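Local coordinates for vacuolar aminopeptidase 1 (Saccharomyces cerevisiae, PDB 5JGF), which removes N-terminal amino acids, preferably neutral or hydrophobic ones, from peptides in the yeast vacuole as a zinc-dependent dodecameric aminopeptidase, at residues 337-342 / 457-462; 389-394 / 464-469. All blocks are in the same frame, centred on the assembly; numbering follows the deposited sequence.

Interaction 1 of 2, residues 337-342 / 457-462; sequences NSIILS and NGFFKH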
loop_
_atom_site.group_PDB
_atom_site.type_symbol
_atom_site.label_atom_id
_atom_site.label_comp_id
_atom_site.label_asym_id
_atom_site.label_seq_id
_atom_site.Cartn_x
_atom_site.Cartn_y
_atom_site.Cartn_z
ATOM N N ASN D 337 -47.610 28.635 -22.755
ATOM C CA ASN D 337 -47.691 30.031 -22.332
ATOM C C ASN D 337 -47.501 30.231 -20.832
ATOM O O ASN D 337 -47.757 31.317 -20.318
ATOM C CB ASN D 337 -49.048 30.621 -22.739
ATOM C CG ASN D 337 -49.147 30.887 -24.227
ATOM O OD1 ASN D 337 -48.529 31.820 -24.745
ATOM N ND2 ASN D 337 -49.922 30.063 -24.926
ATOM N N SER D 338 -47.037 29.195 -20.136
ATOM C CA SER D 338 -46.851 29.269 -18.689
ATOM C C SER D 338 -45.410 29.490 -18.238
ATOM O O SER D 338 -44.465 29.301 -19.000
ATOM C CB SER D 338 -47.363 27.981 -18.033
ATOM O OG SER D 338 -48.720 27.719 -18.361
ATOM N N ILE D 339 -45.261 29.900 -16.983
ATOM C CA ILE D 339 -43.951 30.105 -16.374
ATOM C C ILE D 339 -43.985 29.423 -15.015
ATOM O O ILE D 339 -44.850 29.711 -14.185
ATOM C CB ILE D 339 -43.613 31.605 -16.167
ATOM C CG1 ILE D 339 -43.273 32.267 -17.507
ATOM C CG2 ILE D 339 -42.429 31.742 -15.201
ATOM C CD1 ILE D 339 -42.035 31.701 -18.195
ATOM N N ILE D 340 -43.056 28.501 -14.793
ATOM C CA ILE D 340 -42.992 27.804 -13.522
ATOM C C ILE D 340 -41.732 28.225 -12.782
ATOM O O ILE D 340 -40.637 28.182 -13.339
ATOM C CB ILE D 340 -42.931 26.266 -13.704
ATOM C CG1 ILE D 340 -44.187 25.762 -14.424
ATOM C CG2 ILE D 340 -42.799 25.588 -12.341
ATOM C CD1 ILE D 340 -44.176 24.253 -14.693
ATOM N N LEU D 341 -41.893 28.665 -11.541
ATOM C CA LEU D 341 -40.734 29.015 -10.740
ATOM C C LEU D 341 -40.552 27.827 -9.814
ATOM O O LEU D 341 -41.410 27.550 -8.979
ATOM C CB LEU D 341 -40.963 30.276 -9.892
ATOM C CG LEU D 341 -41.182 31.635 -10.564
ATOM C CD1 LEU D 341 -41.079 32.736 -9.511
ATOM C CD2 LEU D 341 -40.144 31.859 -11.657
ATOM N N SER D 342 -39.459 27.095 -9.998
ATOM C CA SER D 342 -39.155 25.963 -9.135
ATOM C C SER D 342 -38.364 26.610 -8.004
ATOM O O SER D 342 -37.181 26.905 -8.161
ATOM C CB SER D 342 -38.284 24.945 -9.873
ATOM O OG SER D 342 -37.849 23.929 -8.990
ATOM N N ASN D 457 -44.260 37.843 -4.622
ATOM C CA ASN D 457 -45.469 38.653 -4.734
ATOM C C ASN D 457 -45.380 39.383 -6.071
ATOM O O ASN D 457 -46.351 39.440 -6.831
ATOM C CB ASN D 457 -45.543 39.665 -3.587
ATOM C CG ASN D 457 -46.866 40.420 -3.553
ATOM O OD1 ASN D 457 -46.908 41.598 -3.213
ATOM N ND2 ASN D 457 -47.951 39.736 -3.891
ATOM N N GLY D 458 -44.197 39.924 -6.354
ATOM C CA GLY D 458 -43.977 40.629 -7.605
ATOM C C GLY D 458 -44.162 39.710 -8.799
ATOM O O GLY D 458 -44.610 40.139 -9.866
ATOM N N PHE D 459 -43.809 38.438 -8.626
ATOM C CA PHE D 459 -43.959 37.457 -9.695
ATOM C C PHE D 459 -45.429 37.279 -10.072
ATOM O O PHE D 459 -45.789 37.352 -11.247
ATOM C CB PHE D 459 -43.390 36.100 -9.268
ATOM C CG PHE D 459 -43.782 34.967 -10.180
ATOM C CD1 PHE D 459 -43.215 34.843 -11.444
ATOM C CD2 PHE D 459 -44.737 34.036 -9.781
ATOM C CE1 PHE D 459 -43.592 33.803 -12.299
ATOM C CE2 PHE D 459 -45.123 32.995 -10.627
ATOM C CZ PHE D 459 -44.549 32.878 -11.887
ATOM N N PHE D 460 -46.279 37.036 -9.079
ATOM C CA PHE D 460 -47.698 36.840 -9.361
ATOM C C PHE D 460 -48.332 38.082 -9.978
ATOM O O PHE D 460 -49.171 37.984 -10.874
ATOM C CB PHE D 460 -48.449 36.439 -8.089
ATOM C CG PHE D 460 -48.189 35.020 -7.659
ATOM C CD1 PHE D 460 -48.399 33.966 -8.543
ATOM C CD2 PHE D 460 -47.748 34.735 -6.370
ATOM C CE1 PHE D 460 -48.178 32.650 -8.153
ATOM C CE2 PHE D 460 -47.524 33.418 -5.970
ATOM C CZ PHE D 460 -47.740 32.375 -6.863
ATOM N N LYS D 461 -47.916 39.251 -9.512
ATOM C CA LYS D 461 -48.461 40.495 -10.033
ATOM C C LYS D 461 -48.037 40.823 -11.459
ATOM O O LYS D 461 -48.864 41.229 -12.277
ATOM C CB LYS D 461 -48.050 41.672 -9.146
ATOM C CG LYS D 461 -48.732 41.754 -7.801
ATOM C CD LYS D 461 -48.171 42.935 -7.020
ATOM C CE LYS D 461 -48.894 43.139 -5.703
ATOM N NZ LYS D 461 -48.264 44.225 -4.898
ATOM N N HIS D 462 -46.758 40.623 -11.769
ATOM C CA HIS D 462 -46.246 41.010 -13.078
ATOM C C HIS D 462 -45.680 39.985 -14.065
ATOM O O HIS D 462 -45.272 40.373 -15.158
ATOM C CB HIS D 462 -45.188 42.098 -12.870
ATOM C CG HIS D 462 -45.605 43.168 -11.907
ATOM N ND1 HIS D 462 -44.901 43.446 -10.755
ATOM C CD2 HIS D 462 -46.655 44.023 -11.922
ATOM C CE1 HIS D 462 -45.497 44.429 -10.103
ATOM N NE2 HIS D 462 -46.564 44.797 -10.790
#

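Interaction 2 of 2, residues 389-394 / 464-469; sequences VEELAR and RSVYDE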
loop_
_atom_site.group_PDB
_atom_site.type_symbol
_atom_site.label_atom_id
_atom_site.label_comp_id
_atom_site.label_asym_id
_atom_site.label_seq_id
_atom_site.Cartn_x
_atom_site.Cartn_y
_atom_site.Cartn_z
ATOM N N VAL D 389 -36.729 36.703 -15.289
ATOM C CA VAL D 389 -36.601 36.975 -13.865
ATOM C C VAL D 389 -35.854 38.284 -13.617
ATOM O O VAL D 389 -36.202 39.046 -12.713
ATOM C CB VAL D 389 -35.874 35.815 -13.134
ATOM C CG1 VAL D 389 -35.476 36.241 -11.723
ATOM C CG2 VAL D 389 -36.789 34.603 -13.070
ATOM N N GLU D 390 -34.834 38.560 -14.420
ATOM C CA GLU D 390 -34.082 39.791 -14.235
ATOM C C GLU D 390 -34.925 41.006 -14.627
ATOM O O GLU D 390 -34.840 42.056 -13.993
ATOM C CB GLU D 390 -32.763 39.722 -15.020
ATOM C CG GLU D 390 -31.917 38.521 -14.577
ATOM C CD GLU D 390 -30.512 38.479 -15.161
ATOM O OE1 GLU D 390 -30.349 38.698 -16.379
ATOM O OE2 GLU D 390 -29.566 38.199 -14.393
ATOM N N GLU D 391 -35.755 40.862 -15.656
ATOM C CA GLU D 391 -36.621 41.962 -16.085
ATOM C C GLU D 391 -37.687 42.165 -15.009
ATOM O O GLU D 391 -37.992 43.292 -14.613
ATOM C CB GLU D 391 -37.281 41.623 -17.427
ATOM C CG GLU D 391 -38.347 42.615 -17.890
ATOM C CD GLU D 391 -37.807 44.020 -18.083
ATOM O OE1 GLU D 391 -36.747 44.166 -18.732
ATOM O OE2 GLU D 391 -38.447 44.977 -17.596
ATOM N N LEU D 392 -38.237 41.053 -14.535
ATOM C CA LEU D 392 -39.254 41.059 -13.492
ATOM C C LEU D 392 -38.719 41.765 -12.242
ATOM O O LEU D 392 -39.415 42.570 -11.619
ATOM C CB LEU D 392 -39.630 39.616 -13.155
ATOM C CG LEU D 392 -40.790 39.338 -12.205
ATOM C CD1 LEU D 392 -42.084 39.883 -12.795
ATOM C CD2 LEU D 392 -40.897 37.836 -11.985
ATOM N N ALA D 393 -37.477 41.460 -11.881
ATOM C CA ALA D 393 -36.854 42.063 -10.708
ATOM C C ALA D 393 -36.625 43.560 -10.907
ATOM O O ALA D 393 -36.890 44.356 -10.004
ATOM C CB ALA D 393 -35.532 41.368 -10.399
ATOM N N ARG D 394 -36.133 43.940 -12.083
ATOM C CA ARG D 394 -35.885 45.350 -12.369
ATOM C C ARG D 394 -37.170 46.160 -12.232
ATOM O O ARG D 394 -37.149 47.289 -11.746
ATOM C CB ARG D 394 -35.298 45.526 -13.776
ATOM C CG ARG D 394 -33.858 45.026 -13.915
ATOM C CD ARG D 394 -33.209 45.513 -15.207
ATOM N NE ARG D 394 -33.801 44.912 -16.398
ATOM C CZ ARG D 394 -33.406 43.760 -16.935
ATOM N NH1 ARG D 394 -32.409 43.076 -16.391
ATOM N NH2 ARG D 394 -34.012 43.295 -18.019
ATOM N N ARG D 464 -47.076 37.774 -16.049
ATOM C CA ARG D 464 -47.804 37.719 -17.315
ATOM C C ARG D 464 -47.422 38.889 -18.218
ATOM O O ARG D 464 -47.134 38.699 -19.400
ATOM C CB ARG D 464 -49.318 37.714 -17.061
ATOM C CG ARG D 464 -50.183 37.485 -18.306
ATOM C CD ARG D 464 -49.884 36.153 -18.993
ATOM N NE ARG D 464 -48.844 36.275 -20.012
ATOM C CZ ARG D 464 -48.327 35.255 -20.692
ATOM N NH1 ARG D 464 -48.741 34.014 -20.468
ATOM N NH2 ARG D 464 -47.397 35.478 -21.611
ATOM N N SER D 465 -47.399 40.091 -17.652
ATOM C CA SER D 465 -47.049 41.289 -18.410
ATOM C C SER D 465 -45.618 41.241 -18.936
ATOM O O SER D 465 -45.341 41.699 -20.045
ATOM C CB SER D 465 -47.232 42.536 -17.541
ATOM O OG SER D 465 -46.864 43.703 -18.255
ATOM N N VAL D 466 -44.707 40.691 -18.141
ATOM C CA VAL D 466 -43.310 40.595 -18.552
ATOM C C VAL D 466 -43.100 39.533 -19.628
ATOM O O VAL D 466 -42.412 39.775 -20.621
ATOM C CB VAL D 466 -42.387 40.270 -17.349
ATOM C CG1 VAL D 466 -40.967 40.004 -17.837
ATOM C CG2 VAL D 466 -42.390 41.427 -16.366
ATOM N N TYR D 467 -43.697 38.360 -19.438
ATOM C CA TYR D 467 -43.535 37.285 -20.406
ATOM C C TYR D 467 -44.137 37.673 -21.753
ATOM O O TYR D 467 -43.760 37.127 -22.784
ATOM C CB TYR D 467 -44.166 35.991 -19.878
ATOM C CG TYR D 467 -43.671 34.726 -20.560
ATOM C CD1 TYR D 467 -42.352 34.622 -21.018
ATOM C CD2 TYR D 467 -44.498 33.615 -20.692
ATOM C CE1 TYR D 467 -41.875 33.438 -21.586
ATOM C CE2 TYR D 467 -44.031 32.427 -21.255
ATOM C CZ TYR D 467 -42.719 32.347 -21.699
ATOM O OH TYR D 467 -42.253 31.170 -22.242
ATOM N N ASP D 468 -45.068 38.623 -21.742
ATOM C CA ASP D 468 -45.683 39.084 -22.989
ATOM C C ASP D 468 -44.644 39.750 -23.886
ATOM O O ASP D 468 -44.726 39.667 -25.115
ATOM C CB ASP D 468 -46.800 40.093 -22.718
ATOM C CG ASP D 468 -48.079 39.444 -22.233
ATOM O OD1 ASP D 468 -48.281 38.243 -22.496
ATOM O OD2 ASP D 468 -48.893 40.152 -21.603
ATOM N N GLU D 469 -43.674 40.412 -23.258
ATOM C CA GLU D 469 -42.613 41.111 -23.973
ATOM C C GLU D 469 -41.693 40.184 -24.762
ATOM O O GLU D 469 -40.959 40.636 -25.634
ATOM C CB GLU D 469 -41.773 41.958 -22.995
ATOM C CG GLU D 469 -42.530 43.078 -22.291
ATOM C CD GLU D 469 -43.241 44.000 -23.280
ATOM O OE1 GLU D 469 -42.807 44.088 -24.444
ATOM O OE2 GLU D 469 -44.231 44.661 -22.916
#

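Interaction 1 of 2, residues 337-342 / 457-462
F459 reaches from helix 448-468 to strand 339-347 and meets L341 and I339. The strand lies inside the large mixed sheet of the alpha/beta catalytic domain, and the helix packs on one of its faces. L341 comes from the opposite direction. Its CD1 methyl sits over one face of the F459 ring, 3.6 Å from the centroid and 16° off the ring normal. This is a CH-pi contact. The methyl is offset toward the CG side of the ring, with L341 CD1 3.6 Å from F459 CG. I339 takes the ring edge. Its CG2 branch, near the ring plane, is 3.7 Å from F459 CE1. With chi1 at 167°, F459 swings CG opposite the backbone N, and the ring runs out to the strand. I340, between the two contacts, points away to the other face of the sheet.

W463 stacks on F459, and L392 of helix 383-396 also touches it, so this part is tightly packed and buried. The outer side of the helix is looser. K461 is exposed there, and its NZ makes a weak 3.4 Å hydrogen bond to N457 OD1. Replacing F459 by an alanine is likely to open a gap between helix and strand and leave the L341 methyl without its ring. Further along the strand, D344 binds zinc, its side chain about 10 Å from that of L341. No hydrogen bond crosses the contact, so the two segments are joined by apolar packing and the CH-pi contact.

Interaction 2 of 2, residues 389-394 / 464-469
V466 of helix 448-468 pushes its two methyls against E391 and L392 of helix 383-396. This is helix-helix packing beside the central sheet of the M18 alpha/beta domain. The CA atoms of L392 and V466 are 6.5 Å apart.

R464 comes first and takes no part in the contact. Its NH2 forms a salt bridge to D468 OD1 at 3.0 Å, one turn on, although the bond is weak in angle. Its NH1 bonds K83 O. S465 is exposed and touches R395. V466 then carries the contact. Its CG1 is anti to the backbone N (chi1 173°) and lies 3.7 Å from E391 CG. The other methyl, V466 CG2, meets L392 CD1 at 3.9 Å, and these two side chains cross at about a right angle. Y467 packs on L388 and on K47 of a second subunit. At E469 the backbone N bonds V466 O, and the residue also reaches the second subunit through backbone hydrogen bonds.

E391 meets V466 with CB and CG. The bend at chi2 then turns the carboxylate off to its own partners. It is held by several cations: R395 at OE2, and K141 of the second subunit and R394 at OE1. R394 NH2 approaches E391 OE1 at 3.0 Å from above the carboxylate plane, 46° out of it.

Overall arrangement
From the N terminus, the chain has already laid down several strands of the central sheet when it reaches strand 339-347. It then passes through strand 369-372 to helix 383-396. After strands 400-403 and 426-434 it reaches helix 448-468, near the C terminus of the chain. That last helix closes both loops. Interaction 1 brings it back to the strand across 114 intervening residues, and interaction 2 to the earlier helix across 69. The segments alternate along the chain, so the two loops cross. Their centres are 9 Å apart. The end helix is thus fastened to the sheet by one contact and to helix 383-396 by the other. Both lie at the subunit boundary, interaction 2 with more of its residues.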